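Local coordinates for glycosyl hydrolases family 2, sugar binding domain protein (Bacteroides uniformis str. 3978 T3 ii, PDB 6D1P), which probably hydrolyses O-glycosyl bonds, as a beta-glucuronidase of glycoside hydrolase family 2 from a human gut bacterium, at residues 719-724 / 733-738; 752-757 / 782-787; 402-407 / 447-452; 423-428 / 461-466. All blocks are in the same frame, centred on the assembly; numbering follows the deposited sequence.

Interaction 1 (719-724 / 733-738); sequences ILLTQT and VQAELI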
loop_
_atom_site.group_PDB
_atom_site.type_symbol
_atom_site.label_atom_id
_atom_site.label_comp_id
_atom_site.label_asym_id
_atom_site.label_seq_id
_atom_site.Cartn_x
_atom_site.Cartn_y
_atom_site.Cartn_z
ATOM N N ILE A 719 6.443 31.620 11.614
ATOM C CA ILE A 719 6.753 30.396 12.334
ATOM C C ILE A 719 8.209 30.463 12.745
ATOM O O ILE A 719 9.080 30.707 11.908
ATOM C CB ILE A 719 6.488 29.147 11.479
ATOM C CG1 ILE A 719 5.096 29.211 10.849
ATOM C CG2 ILE A 719 6.659 27.902 12.318
ATOM C CD1 ILE A 719 4.825 28.108 9.847
ATOM N N LEU A 720 8.471 30.253 14.025
ATOM C CA LEU A 720 9.827 30.186 14.538
ATOM C C LEU A 720 10.131 28.759 14.952
ATOM O O LEU A 720 9.304 28.098 15.588
ATOM C CB LEU A 720 10.022 31.107 15.743
ATOM C CG LEU A 720 9.803 32.607 15.560
ATOM C CD1 LEU A 720 10.183 33.333 16.846
ATOM C CD2 LEU A 720 10.604 33.137 14.385
ATOM N N LEU A 721 11.320 28.290 14.607
ATOM C CA LEU A 721 11.794 26.989 15.051
ATOM C C LEU A 721 12.901 27.160 16.080
ATOM O O LEU A 721 13.759 28.036 15.941
ATOM C CB LEU A 721 12.295 26.156 13.865
ATOM C CG LEU A 721 11.161 25.550 13.052
ATOM C CD1 LEU A 721 11.622 25.043 11.649
ATOM C CD2 LEU A 721 10.520 24.439 13.876
ATOM N N THR A 722 12.867 26.324 17.114
ATOM C CA THR A 722 13.933 26.224 18.096
ATOM C C THR A 722 14.120 24.752 18.417
ATOM O O THR A 722 13.257 23.937 18.107
ATOM C CB THR A 722 13.587 27.015 19.365
ATOM O OG1 THR A 722 12.255 26.677 19.773
ATOM C CG2 THR A 722 13.652 28.509 19.091
ATOM N N GLN A 723 15.243 24.400 19.050
ATOM C CA GLN A 723 15.440 23.042 19.554
ATOM C C GLN A 723 15.589 23.046 21.072
ATOM O O GLN A 723 16.214 23.948 21.640
ATOM C CB GLN A 723 16.654 22.335 18.910
ATOM C CG GLN A 723 17.764 23.232 18.326
ATOM C CD GLN A 723 18.795 22.433 17.513
ATOM O OE1 GLN A 723 19.242 21.361 17.938
ATOM N NE2 GLN A 723 19.158 22.946 16.338
ATOM N N THR A 724 14.997 22.019 21.716
ATOM C CA THR A 724 14.983 21.837 23.183
ATOM C C THR A 724 15.230 20.364 23.555
ATOM O O THR A 724 14.481 19.763 24.335
ATOM C CB THR A 724 13.657 22.308 23.785
ATOM O OG1 THR A 724 12.654 22.443 22.755
ATOM C CG2 THR A 724 13.832 23.615 24.498
ATOM N N VAL A 733 12.195 19.464 18.476
ATOM C CA VAL A 733 12.112 20.685 17.691
ATOM C C VAL A 733 10.731 21.283 17.909
ATOM O O VAL A 733 9.729 20.555 17.940
ATOM C CB VAL A 733 12.374 20.397 16.196
ATOM C CG1 VAL A 733 11.926 21.553 15.326
ATOM C CG2 VAL A 733 13.842 20.109 15.967
ATOM N N GLN A 734 10.675 22.607 18.055
ATOM C CA GLN A 734 9.444 23.311 18.381
ATOM C C GLN A 734 9.147 24.364 17.327
ATOM O O GLN A 734 10.030 25.144 16.952
ATOM C CB GLN A 734 9.546 23.971 19.760
ATOM C CG GLN A 734 8.339 24.822 20.102
ATOM C CD GLN A 734 8.453 25.490 21.467
ATOM O OE1 GLN A 734 8.150 24.887 22.505
ATOM N NE2 GLN A 734 8.886 26.746 21.468
ATOM N N ALA A 735 7.915 24.375 16.838
ATOM C CA ALA A 735 7.419 25.457 16.001
ATOM C C ALA A 735 6.546 26.378 16.844
ATOM O O ALA A 735 5.723 25.916 17.634
ATOM C CB ALA A 735 6.620 24.925 14.806
ATOM N N GLU A 736 6.724 27.679 16.666
ATOM C CA GLU A 736 5.990 28.693 17.401
ATOM C C GLU A 736 5.303 29.610 16.403
ATOM O O GLU A 736 5.955 30.131 15.496
ATOM C CB GLU A 736 6.938 29.502 18.306
ATOM C CG GLU A 736 6.235 30.344 19.371
ATOM C CD GLU A 736 7.203 31.225 20.148
ATOM O OE1 GLU A 736 7.991 31.953 19.509
ATOM O OE2 GLU A 736 7.193 31.173 21.400
ATOM N N LEU A 737 3.996 29.793 16.553
ATOM C CA LEU A 737 3.282 30.783 15.762
ATOM C C LEU A 737 3.345 32.115 16.503
ATOM O O LEU A 737 3.004 32.179 17.691
ATOM C CB LEU A 737 1.834 30.345 15.541
ATOM C CG LEU A 737 1.701 29.023 14.780
ATOM C CD1 LEU A 737 0.281 28.511 14.745
ATOM C CD2 LEU A 737 2.226 29.192 13.356
ATOM N N ILE A 738 3.814 33.166 15.824
ATOM C CA ILE A 738 3.904 34.495 16.425
ATOM C C ILE A 738 3.182 35.495 15.530
ATOM O O ILE A 738 2.963 35.250 14.347
ATOM C CB ILE A 738 5.360 34.964 16.664
ATOM C CG1 ILE A 738 6.057 35.183 15.320
ATOM C CG2 ILE A 738 6.111 33.977 17.541
ATOM C CD1 ILE A 738 7.357 35.932 15.434
HETATM O O HOH W 1 10.086 27.684 18.787
#
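Leu720 and Glu736 form a hydrogen-bonded antiparallel pair. Leu720 N reaches Glu736 O at 2.9 Å, and Glu736 N returns to Leu720 O at 2.8 Å. Thr722 and Gln734 repeat this pair of hydrogen bonds two residues further along each strand. Between these pairs, CA-H groups meet carbonyls, with Leu721 CA 3.2 Å from Gln734 O. The two strands make a beta hairpin, the edge and middle of a three-stranded sheet that strand 781-787 completes. That sheet is one layer of a C-terminal beta-sandwich.

The apolar contacts gather on the face of Ile719, Leu721, Val733, Ala735 and Leu737, which packs on strands 793-799 and 807-811. Leu721 has CG beside its backbone N (chi1 -77°), and its CD2 meets Val733 CG1 at 3.5 Å. Ala735 CB touches both Ile719 CG2 and Leu721 CD2. On the other face the side chains of Leu720 and Ile738 cross at about a right angle, with Leu720 CD1 4.1 Å from Ile738 CD1.

The polar side-chain contacts lie there too. One water is 2.6 Å from Thr722 OG1, accepts from Gln734 NE2 and donates to Gln734 O. Gln734 OE1 turns to Arg781, and Glu736 OE2 makes a salt bridge with Arg744.

Interaction 2 (752-757 / 782-787); sequences IEFGCT and ASIRVN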
loop_
_atom_site.group_PDB
_atom_site.type_symbol
_atom_site.label_atom_id
_atom_site.label_comp_id
_atom_site.label_asym_id
_atom_site.label_seq_id
_atom_site.Cartn_x
_atom_site.Cartn_y
_atom_site.Cartn_z
ATOM N N ILE A 752 0.074 22.337 11.705
ATOM C CA ILE A 752 1.458 22.581 11.335
ATOM C C ILE A 752 2.043 21.261 10.858
ATOM O O ILE A 752 1.731 20.205 11.419
ATOM C CB ILE A 752 2.254 23.174 12.518
ATOM C CG1 ILE A 752 1.778 24.591 12.807
ATOM C CG2 ILE A 752 3.719 23.263 12.192
ATOM C CD1 ILE A 752 2.114 25.037 14.211
ATOM N N GLU A 753 2.866 21.324 9.805
ATOM C CA GLU A 753 3.479 20.160 9.173
ATOM C C GLU A 753 4.999 20.233 9.205
ATOM O O GLU A 753 5.585 21.276 8.926
ATOM C CB GLU A 753 3.052 20.036 7.720
ATOM C CG GLU A 753 1.577 19.861 7.561
ATOM C CD GLU A 753 1.187 19.804 6.112
ATOM O OE1 GLU A 753 2.046 20.130 5.274
ATOM O OE2 GLU A 753 0.034 19.436 5.816
ATOM N N PHE A 754 5.633 19.106 9.483
ATOM C CA PHE A 754 7.077 19.026 9.530
ATOM C C PHE A 754 7.624 18.244 8.338
ATOM O O PHE A 754 6.995 17.313 7.832
ATOM C CB PHE A 754 7.534 18.378 10.830
ATOM C CG PHE A 754 7.192 19.165 12.048
ATOM C CD1 PHE A 754 6.154 18.759 12.878
ATOM C CD2 PHE A 754 7.909 20.315 12.375
ATOM C CE1 PHE A 754 5.838 19.477 14.037
ATOM C CE2 PHE A 754 7.601 21.050 13.528
ATOM C CZ PHE A 754 6.564 20.624 14.363
ATOM N N GLY A 755 8.811 18.648 7.890
ATOM C CA GLY A 755 9.527 17.928 6.860
ATOM C C GLY A 755 10.995 17.864 7.233
ATOM O O GLY A 755 11.438 18.505 8.188
ATOM N N CYS A 756 11.751 17.092 6.457
ATOM C CA CYS A 756 13.149 16.894 6.808
ATOM C C CYS A 756 13.939 16.412 5.595
ATOM O O CYS A 756 13.455 15.577 4.826
ATOM C CB CYS A 756 13.259 15.896 7.967
ATOM S SG CYS A 756 14.904 15.654 8.549
ATOM N N THR A 757 15.157 16.947 5.440
ATOM C CA THR A 757 16.056 16.480 4.394
ATOM C C THR A 757 16.342 14.993 4.512
ATOM O O THR A 757 16.748 14.369 3.528
ATOM C CB THR A 757 17.386 17.247 4.411
ATOM O OG1 THR A 757 17.942 17.264 5.737
ATOM C CG2 THR A 757 17.196 18.673 3.889
ATOM N N ALA A 782 3.803 23.650 18.349
ATOM C CA ALA A 782 3.790 22.252 17.944
ATOM C C ALA A 782 5.227 21.767 17.874
ATOM O O ALA A 782 6.132 22.513 17.497
ATOM C CB ALA A 782 3.079 22.038 16.600
ATOM N N SER A 783 5.427 20.502 18.229
ATOM C CA SER A 783 6.762 19.974 18.453
ATOM C C SER A 783 6.871 18.577 17.883
ATOM O O SER A 783 5.906 17.825 17.880
ATOM C CB SER A 783 7.107 19.927 19.951
ATOM O OG SER A 783 7.157 21.238 20.452
ATOM N N ILE A 784 8.077 18.208 17.478
ATOM C CA ILE A 784 8.323 16.873 16.965
ATOM C C ILE A 784 9.720 16.437 17.372
ATOM O O ILE A 784 10.648 17.249 17.406
ATOM C CB ILE A 784 8.134 16.828 15.432
ATOM C CG1 ILE A 784 8.259 15.392 14.923
ATOM C CG2 ILE A 784 9.079 17.804 14.761
ATOM C CD1 ILE A 784 7.608 15.156 13.591
ATOM N N ARG A 785 9.862 15.150 17.687
ATOM C CA ARG A 785 11.163 14.574 18.006
ATOM C C ARG A 785 11.943 14.215 16.745
ATOM O O ARG A 785 11.367 13.788 15.736
ATOM C CB ARG A 785 10.988 13.331 18.876
ATOM C CG ARG A 785 10.791 13.657 20.331
ATOM C CD ARG A 785 10.181 12.500 21.073
ATOM N NE ARG A 785 9.667 12.942 22.369
ATOM C CZ ARG A 785 8.959 12.180 23.202
ATOM N NH1 ARG A 785 8.678 10.923 22.881
ATOM N NH2 ARG A 785 8.524 12.683 24.351
ATOM N N VAL A 786 13.262 14.381 16.824
ATOM C CA VAL A 786 14.196 14.134 15.730
ATOM C C VAL A 786 15.238 13.134 16.213
ATOM O O VAL A 786 15.775 13.282 17.312
ATOM C CB VAL A 786 14.877 15.434 15.267
ATOM C CG1 VAL A 786 15.681 15.194 13.988
ATOM C CG2 VAL A 786 13.842 16.521 15.052
ATOM N N ASN A 787 15.527 12.117 15.407
ATOM C CA ASN A 787 16.447 11.084 15.870
ATOM C C ASN A 787 17.874 11.609 15.817
ATOM O O ASN A 787 18.305 12.140 14.790
ATOM C CB ASN A 787 16.322 9.802 15.049
ATOM C CG ASN A 787 17.121 8.659 15.658
ATOM O OD1 ASN A 787 18.310 8.520 15.402
ATOM N ND2 ASN A 787 16.476 7.865 16.504
#
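One face of the Phe754 ring is covered by the methyl Ile784 CG2. This CG2 stands 3.4 Å from the ring centroid of Phe754 and only 5° off the normal, a well-centred CH-pi contact. The edge of the same ring meets backbone: Phe754 CZ is 3.7 Å from Ala782 O and 4.0 Å from Ser783 N.

This is packing between the two layers of a beta-sandwich. Strand 751-756 belongs to one sheet and strand 781-787 to the other. Their axes approach to 8.4 Å and run 26° apart, so side chains fill the space and the backbones do not pair.

Ile784 places the methyl by its first torsion. CG1 is anti to the backbone N (chi1 -174°), which leaves CG2 between N and the carbonyl carbon, directed at the ring. Ile784 CG2 is 3.6 Å from Phe754 CG and 3.8 Å from Phe754 CZ, so it sits evenly. Phe754 also packs on Ala797 of its own sheet. Thr757 O takes a hydrogen bond from Ser796 OG of the second subunit. Ile752 leans on Leu737 of strand 730-738, and at the end of its side chain Ile752 CD1 meets Ala782 CB at 4.0 Å.

Interaction 3 (402-407 / 447-452); sequences QARRML and MGELHD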
loop_
_atom_site.group_PDB
_atom_site.type_symbol
_atom_site.label_atom_id
_atom_site.label_comp_id
_atom_site.label_asym_id
_atom_site.label_seq_id
_atom_site.Cartn_x
_atom_site.Cartn_y
_atom_site.Cartn_z
ATOM N N GLN A 402 -20.704 -15.822 12.959
ATOM C CA GLN A 402 -19.481 -15.301 13.555
ATOM C C GLN A 402 -19.769 -14.709 14.931
ATOM O O GLN A 402 -19.003 -14.913 15.876
ATOM C CB GLN A 402 -18.813 -14.264 12.636
ATOM C CG GLN A 402 -17.596 -13.603 13.317
ATOM C CD GLN A 402 -16.981 -12.452 12.529
ATOM O OE1 GLN A 402 -17.502 -12.035 11.489
ATOM N NE2 GLN A 402 -15.857 -11.944 13.016
ATOM N N ALA A 403 -20.894 -14.011 15.074
ATOM C CA ALA A 403 -21.257 -13.469 16.380
ATOM C C ALA A 403 -21.540 -14.583 17.387
ATOM O O ALA A 403 -21.057 -14.534 18.530
ATOM C CB ALA A 403 -22.460 -12.536 16.239
ATOM N N ARG A 404 -22.294 -15.613 16.977
ATOM C CA ARG A 404 -22.519 -16.741 17.877
ATOM C C ARG A 404 -21.203 -17.417 18.230
ATOM O O ARG A 404 -20.976 -17.791 19.389
ATOM C CB ARG A 404 -23.463 -17.762 17.249
ATOM C CG ARG A 404 -24.817 -17.230 16.855
ATOM C CD ARG A 404 -25.543 -18.269 16.003
ATOM N NE ARG A 404 -26.893 -17.862 15.635
ATOM C CZ ARG A 404 -27.331 -17.745 14.382
ATOM N NH1 ARG A 404 -26.528 -18.016 13.342
ATOM N NH2 ARG A 404 -28.591 -17.368 14.164
ATOM N N ARG A 405 -20.315 -17.571 17.242
ATOM C CA ARG A 405 -19.040 -18.222 17.505
ATOM C C ARG A 405 -18.168 -17.384 18.431
ATOM O O ARG A 405 -17.529 -17.923 19.345
ATOM C CB ARG A 405 -18.311 -18.486 16.190
ATOM C CG ARG A 405 -17.027 -19.274 16.338
ATOM C CD ARG A 405 -16.478 -19.654 14.954
ATOM N NE ARG A 405 -16.055 -18.490 14.181
ATOM C CZ ARG A 405 -16.692 -18.025 13.108
ATOM N NH1 ARG A 405 -17.783 -18.643 12.677
ATOM N NH2 ARG A 405 -16.224 -16.955 12.451
ATOM N N MET A 406 -18.106 -16.070 18.213
ATOM C CA MET A 406 -17.214 -15.273 19.049
ATOM C C MET A 406 -17.774 -15.126 20.463
ATOM O O MET A 406 -17.017 -15.158 21.440
ATOM C CB MET A 406 -16.941 -13.918 18.391
ATOM C CG MET A 406 -16.125 -14.061 17.102
ATOM S SD MET A 406 -15.573 -12.513 16.352
ATOM C CE MET A 406 -14.145 -12.094 17.350
ATOM N N LEU A 407 -19.098 -15.005 20.602
ATOM C CA LEU A 407 -19.676 -14.998 21.943
ATOM C C LEU A 407 -19.328 -16.283 22.675
ATOM O O LEU A 407 -18.868 -16.256 23.824
ATOM C CB LEU A 407 -21.190 -14.809 21.876
ATOM C CG LEU A 407 -21.859 -14.800 23.246
ATOM C CD1 LEU A 407 -21.293 -13.708 24.116
ATOM C CD2 LEU A 407 -23.357 -14.626 23.073
ATOM N N MET A 447 -30.495 -10.215 18.794
ATOM C CA MET A 447 -30.039 -9.823 20.123
ATOM C C MET A 447 -30.600 -10.760 21.187
ATOM O O MET A 447 -29.878 -11.191 22.095
ATOM C CB MET A 447 -30.442 -8.378 20.427
ATOM C CG MET A 447 -29.827 -7.830 21.707
ATOM S SD MET A 447 -28.028 -7.622 21.560
ATOM C CE MET A 447 -27.977 -6.151 20.536
ATOM N N GLY A 448 -31.883 -11.115 21.076
ATOM C CA GLY A 448 -32.484 -11.999 22.064
ATOM C C GLY A 448 -31.919 -13.400 22.005
ATOM O O GLY A 448 -31.779 -14.058 23.035
ATOM N N GLU A 449 -31.581 -13.876 20.801
ATOM C CA GLU A 449 -30.906 -15.165 20.683
ATOM C C GLU A 449 -29.546 -15.139 21.377
ATOM O O GLU A 449 -29.165 -16.100 22.058
ATOM C CB GLU A 449 -30.738 -15.547 19.207
ATOM C CG GLU A 449 -29.918 -16.828 19.001
ATOM C CD GLU A 449 -29.617 -17.171 17.533
ATOM O OE1 GLU A 449 -30.250 -16.613 16.605
ATOM O OE2 GLU A 449 -28.740 -18.032 17.315
ATOM N N LEU A 450 -28.794 -14.047 21.190
ATOM C CA LEU A 450 -27.472 -13.932 21.801
ATOM C C LEU A 450 -27.577 -13.852 23.317
ATOM O O LEU A 450 -26.803 -14.498 24.023
ATOM C CB LEU A 450 -26.721 -12.712 21.246
ATOM C CG LEU A 450 -26.183 -12.828 19.808
ATOM C CD1 LEU A 450 -25.522 -11.508 19.346
ATOM C CD2 LEU A 450 -25.194 -13.985 19.667
ATOM N N HIS A 451 -28.543 -13.094 23.836
ATOM C CA HIS A 451 -28.721 -13.054 25.288
ATOM C C HIS A 451 -28.994 -14.447 25.853
ATOM O O HIS A 451 -28.404 -14.838 26.870
ATOM C CB HIS A 451 -29.845 -12.094 25.665
ATOM C CG HIS A 451 -30.269 -12.208 27.095
ATOM N ND1 HIS A 451 -29.631 -11.541 28.118
ATOM C CD2 HIS A 451 -31.258 -12.933 27.674
ATOM C CE1 HIS A 451 -30.218 -11.840 29.262
ATOM N NE2 HIS A 451 -31.210 -12.677 29.017
ATOM N N ASP A 452 -29.867 -15.215 25.192
ATOM C CA ASP A 452 -30.175 -16.560 25.667
ATOM C C ASP A 452 -28.962 -17.469 25.559
ATOM O O ASP A 452 -28.749 -18.338 26.417
ATOM C CB ASP A 452 -31.344 -17.148 24.878
ATOM C CG ASP A 452 -32.632 -16.426 25.131
ATOM O OD1 ASP A 452 -32.784 -15.884 26.229
ATOM O OD2 ASP A 452 -33.498 -16.386 24.235
#
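Arg404 reaches from one helix to Glu449 on the next. Its CB stays 4.8 Å from Leu450 CD2. CG lies anti to the carbonyl carbon (chi1 -58°) and passes the same methyl, Leu450 CD2, at 4.3 Å. From there the chain runs extended toward the neighbouring helix. CD comes within 3.5 Å of Glu449 OE2. NE then makes a short bond to Glu449 OE2, 2.5 Å long, meeting that oxygen from above the carboxylate plane. At the tip, Arg404 NH2 donates almost straight to Glu449 OE1 at 3.0 Å, in the guanidinium plane and onto the syn lone pair. A second bond from NH2, to OE2, is weak. The grip is side-on, with two nitrogens taking one oxygen each, and the planes of the two groups are 27° apart. NH1 is used elsewhere, bonding Asn401 OD1.

Helices 397-414 and 440-457 are adjacent helices on the outside of the TIM barrel. Their segments run nearly the same way, 22° apart. Both lie over strand 420-432, where Leu407 and Met447 each touch Leu425.

A leucine in place of Arg404 would probably leave the Glu449 carboxylate without its paired donors and take from Asn401 OD1 the donor NH1.

Beneath the salt bridge the contact turns mostly apolar. Leu450 fits against Ala403 and Leu407. Leu407 CD2 is 3.9 Å from Leu450 CD2, and it also lies 3.6 Å from the backbone oxygen Leu450 O. Phe446, Leu453 and Ala454 extend this packing along helix 440-457.

Interaction 4 (423-428 / 461-466); sequences WGLGNE and RSTAIR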
loop_
_atom_site.group_PDB
_atom_site.type_symbol
_atom_site.label_atom_id
_atom_site.label_comp_id
_atom_site.label_asym_id
_atom_site.label_seq_id
_atom_site.Cartn_x
_atom_site.Cartn_y
_atom_site.Cartn_z
ATOM N N TRP A 423 -20.734 -9.921 30.315
ATOM C CA TRP A 423 -20.578 -10.232 28.901
ATOM C C TRP A 423 -21.416 -9.247 28.099
ATOM O O TRP A 423 -22.645 -9.214 28.245
ATOM C CB TRP A 423 -21.027 -11.654 28.586
ATOM C CG TRP A 423 -20.346 -12.762 29.333
ATOM C CD1 TRP A 423 -20.954 -13.761 30.036
ATOM C CD2 TRP A 423 -18.935 -13.009 29.426
ATOM N NE1 TRP A 423 -20.010 -14.609 30.565
ATOM C CE2 TRP A 423 -18.766 -14.172 30.202
ATOM C CE3 TRP A 423 -17.801 -12.364 28.922
ATOM C CZ2 TRP A 423 -17.505 -14.692 30.504
ATOM C CZ3 TRP A 423 -16.555 -12.885 29.208
ATOM C CH2 TRP A 423 -16.414 -14.039 29.986
ATOM N N GLY A 424 -20.768 -8.445 27.259
ATOM C CA GLY A 424 -21.486 -7.539 26.367
ATOM C C GLY A 424 -21.832 -8.207 25.042
ATOM O O GLY A 424 -21.045 -8.967 24.491
ATOM N N LEU A 425 -23.034 -7.915 24.538
ATOM C CA LEU A 425 -23.499 -8.544 23.299
ATOM C C LEU A 425 -23.360 -7.659 22.068
ATOM O O LEU A 425 -23.435 -8.173 20.950
ATOM C CB LEU A 425 -24.960 -8.983 23.434
ATOM C CG LEU A 425 -25.274 -9.770 24.714
ATOM C CD1 LEU A 425 -26.782 -9.986 24.847
ATOM C CD2 LEU A 425 -24.521 -11.101 24.762
ATOM N N GLY A 426 -23.150 -6.360 22.234
ATOM C CA GLY A 426 -22.961 -5.502 21.080
ATOM C C GLY A 426 -22.910 -4.060 21.515
ATOM O O GLY A 426 -23.228 -3.721 22.659
ATOM N N ASN A 427 -22.506 -3.209 20.575
ATOM C CA ASN A 427 -22.319 -1.790 20.836
ATOM C C ASN A 427 -22.928 -0.969 19.709
ATOM O O ASN A 427 -22.638 -1.211 18.532
ATOM C CB ASN A 427 -20.830 -1.464 20.999
ATOM C CG ASN A 427 -20.588 -0.008 21.240
ATOM O OD1 ASN A 427 -21.000 0.549 22.273
ATOM N ND2 ASN A 427 -19.918 0.638 20.290
ATOM N N GLU A 428 -23.765 0.000 20.077
ATOM C CA GLU A 428 -24.425 0.889 19.122
ATOM C C GLU A 428 -25.023 0.108 17.954
ATOM O O GLU A 428 -24.805 0.409 16.778
ATOM C CB GLU A 428 -23.449 1.973 18.652
ATOM C CG GLU A 428 -22.980 2.832 19.850
ATOM C CD GLU A 428 -22.118 4.027 19.480
ATOM O OE1 GLU A 428 -21.670 4.141 18.306
ATOM O OE2 GLU A 428 -21.879 4.867 20.386
ATOM N N ARG A 461 -23.105 -14.957 35.169
ATOM C CA ARG A 461 -22.752 -13.578 34.855
ATOM C C ARG A 461 -23.900 -12.890 34.139
ATOM O O ARG A 461 -24.818 -13.536 33.630
ATOM C CB ARG A 461 -21.476 -13.516 34.025
ATOM C CG ARG A 461 -20.247 -14.010 34.789
ATOM C CD ARG A 461 -18.990 -13.707 34.007
ATOM N NE ARG A 461 -17.757 -14.102 34.673
ATOM C CZ ARG A 461 -17.330 -15.356 34.766
ATOM N NH1 ARG A 461 -18.054 -16.351 34.279
ATOM N NH2 ARG A 461 -16.180 -15.613 35.373
ATOM N N SER A 462 -23.855 -11.563 34.122
ATOM C CA SER A 462 -24.901 -10.780 33.476
ATOM C C SER A 462 -24.489 -10.346 32.068
ATOM O O SER A 462 -23.311 -10.097 31.789
ATOM C CB SER A 462 -25.263 -9.549 34.313
ATOM O OG SER A 462 -25.934 -9.952 35.489
ATOM N N THR A 463 -25.486 -10.268 31.183
ATOM C CA THR A 463 -25.316 -9.707 29.856
ATOM C C THR A 463 -25.562 -8.207 29.888
ATOM O O THR A 463 -26.361 -7.701 30.684
ATOM C CB THR A 463 -26.262 -10.356 28.843
ATOM O OG1 THR A 463 -27.611 -10.033 29.174
ATOM C CG2 THR A 463 -26.087 -11.861 28.821
ATOM N N ALA A 464 -24.842 -7.494 29.020
ATOM C CA ALA A 464 -25.015 -6.061 28.832
ATOM C C ALA A 464 -24.985 -5.744 27.335
ATOM O O ALA A 464 -24.499 -6.541 26.528
ATOM C CB ALA A 464 -23.923 -5.270 29.576
ATOM N N ILE A 465 -25.530 -4.572 26.966
ATOM C CA ILE A 465 -25.212 -3.906 25.703
ATOM C C ILE A 465 -25.168 -2.407 25.959
ATOM O O ILE A 465 -25.536 -1.930 27.033
ATOM C CB ILE A 465 -26.211 -4.200 24.562
ATOM C CG1 ILE A 465 -27.612 -3.702 24.944
ATOM C CG2 ILE A 465 -26.169 -5.672 24.159
ATOM C CD1 ILE A 465 -28.686 -3.926 23.881
ATOM N N ARG A 466 -24.729 -1.665 24.942
ATOM C CA ARG A 466 -24.637 -0.210 25.003
ATOM C C ARG A 466 -25.342 0.414 23.803
ATOM O O ARG A 466 -25.082 0.033 22.657
ATOM C CB ARG A 466 -23.172 0.276 25.052
ATOM C CG ARG A 466 -23.097 1.799 25.260
ATOM C CD ARG A 466 -21.716 2.424 25.196
ATOM N NE ARG A 466 -21.880 3.870 25.104
ATOM C CZ ARG A 466 -22.001 4.526 23.957
ATOM N NH1 ARG A 466 -21.922 3.856 22.818
ATOM N NH2 ARG A 466 -22.192 5.838 23.943
#
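Arg466 NH1 donates to Glu428 OE2 at 2.6 Å in a nearly straight salt bridge. The oxygen lies in the guanidinium plane and is met on its anti side, 25° out of the carboxylate plane. Arg466 NH1 also has a long, weak bond to Asn427 OD1, 3.5 Å. The arginine gets there with CG anti to the backbone N (chi1 -174°) and an extended chain. Arg466 NE bonds Ala511 O, and Arg391 holds Glu428 OE1. A methionine replacing Arg466 would probably leave Glu428 OE2 without this charged donor and Ala511 O without the NE bond.

The backbones pair in parallel. Trp423 N meets Ser462 O at 3.0 Å, and Leu425 N meets Ala464 O at 2.8 Å. A beta bulge shifts the register, and pairing resumes where Glu428 N reaches Arg466 O. Trp423 CZ2 lies over the Arg461 guanidinium, and Asp458 OD2 binds both Trp423 NE1 and Arg461 NH1. Leu425 CB packs on Ile465 CG2 at 3.6 Å.

The strands belong to a TIM-barrel beta-alpha-beta unit. Two glycerols, probably from the crystallisation liquor, hydrogen-bond Asn427 ND2 and Glu428 OE2. In related glycoside hydrolases the Asn-Glu pair on the fourth barrel strand lies in the active site.

How the interactions relate
The four contacts form two pairs, on opposite sides of the chain's centre. Interactions 1 and 2 share the C-terminal sandwich. Interaction 1 pairs backbones within one layer. Interaction 2 packs side chains between that layer and the other, through strand 781-787, the neighbour of 730-738. Interaction 1 is partly buried with a partly polar outer face; interaction 2 is buried and apolar across its segments. Interactions 3 and 4 share the TIM barrel, with centres 10 Å apart. Helix 440-457 links the two strands of interaction 4, and His451 ND1 bonds Thr463 OG1 at 2.7 Å. Each has an arginine-glutamate salt bridge, between outer helices in interaction 3 and at a buried strand end in interaction 4.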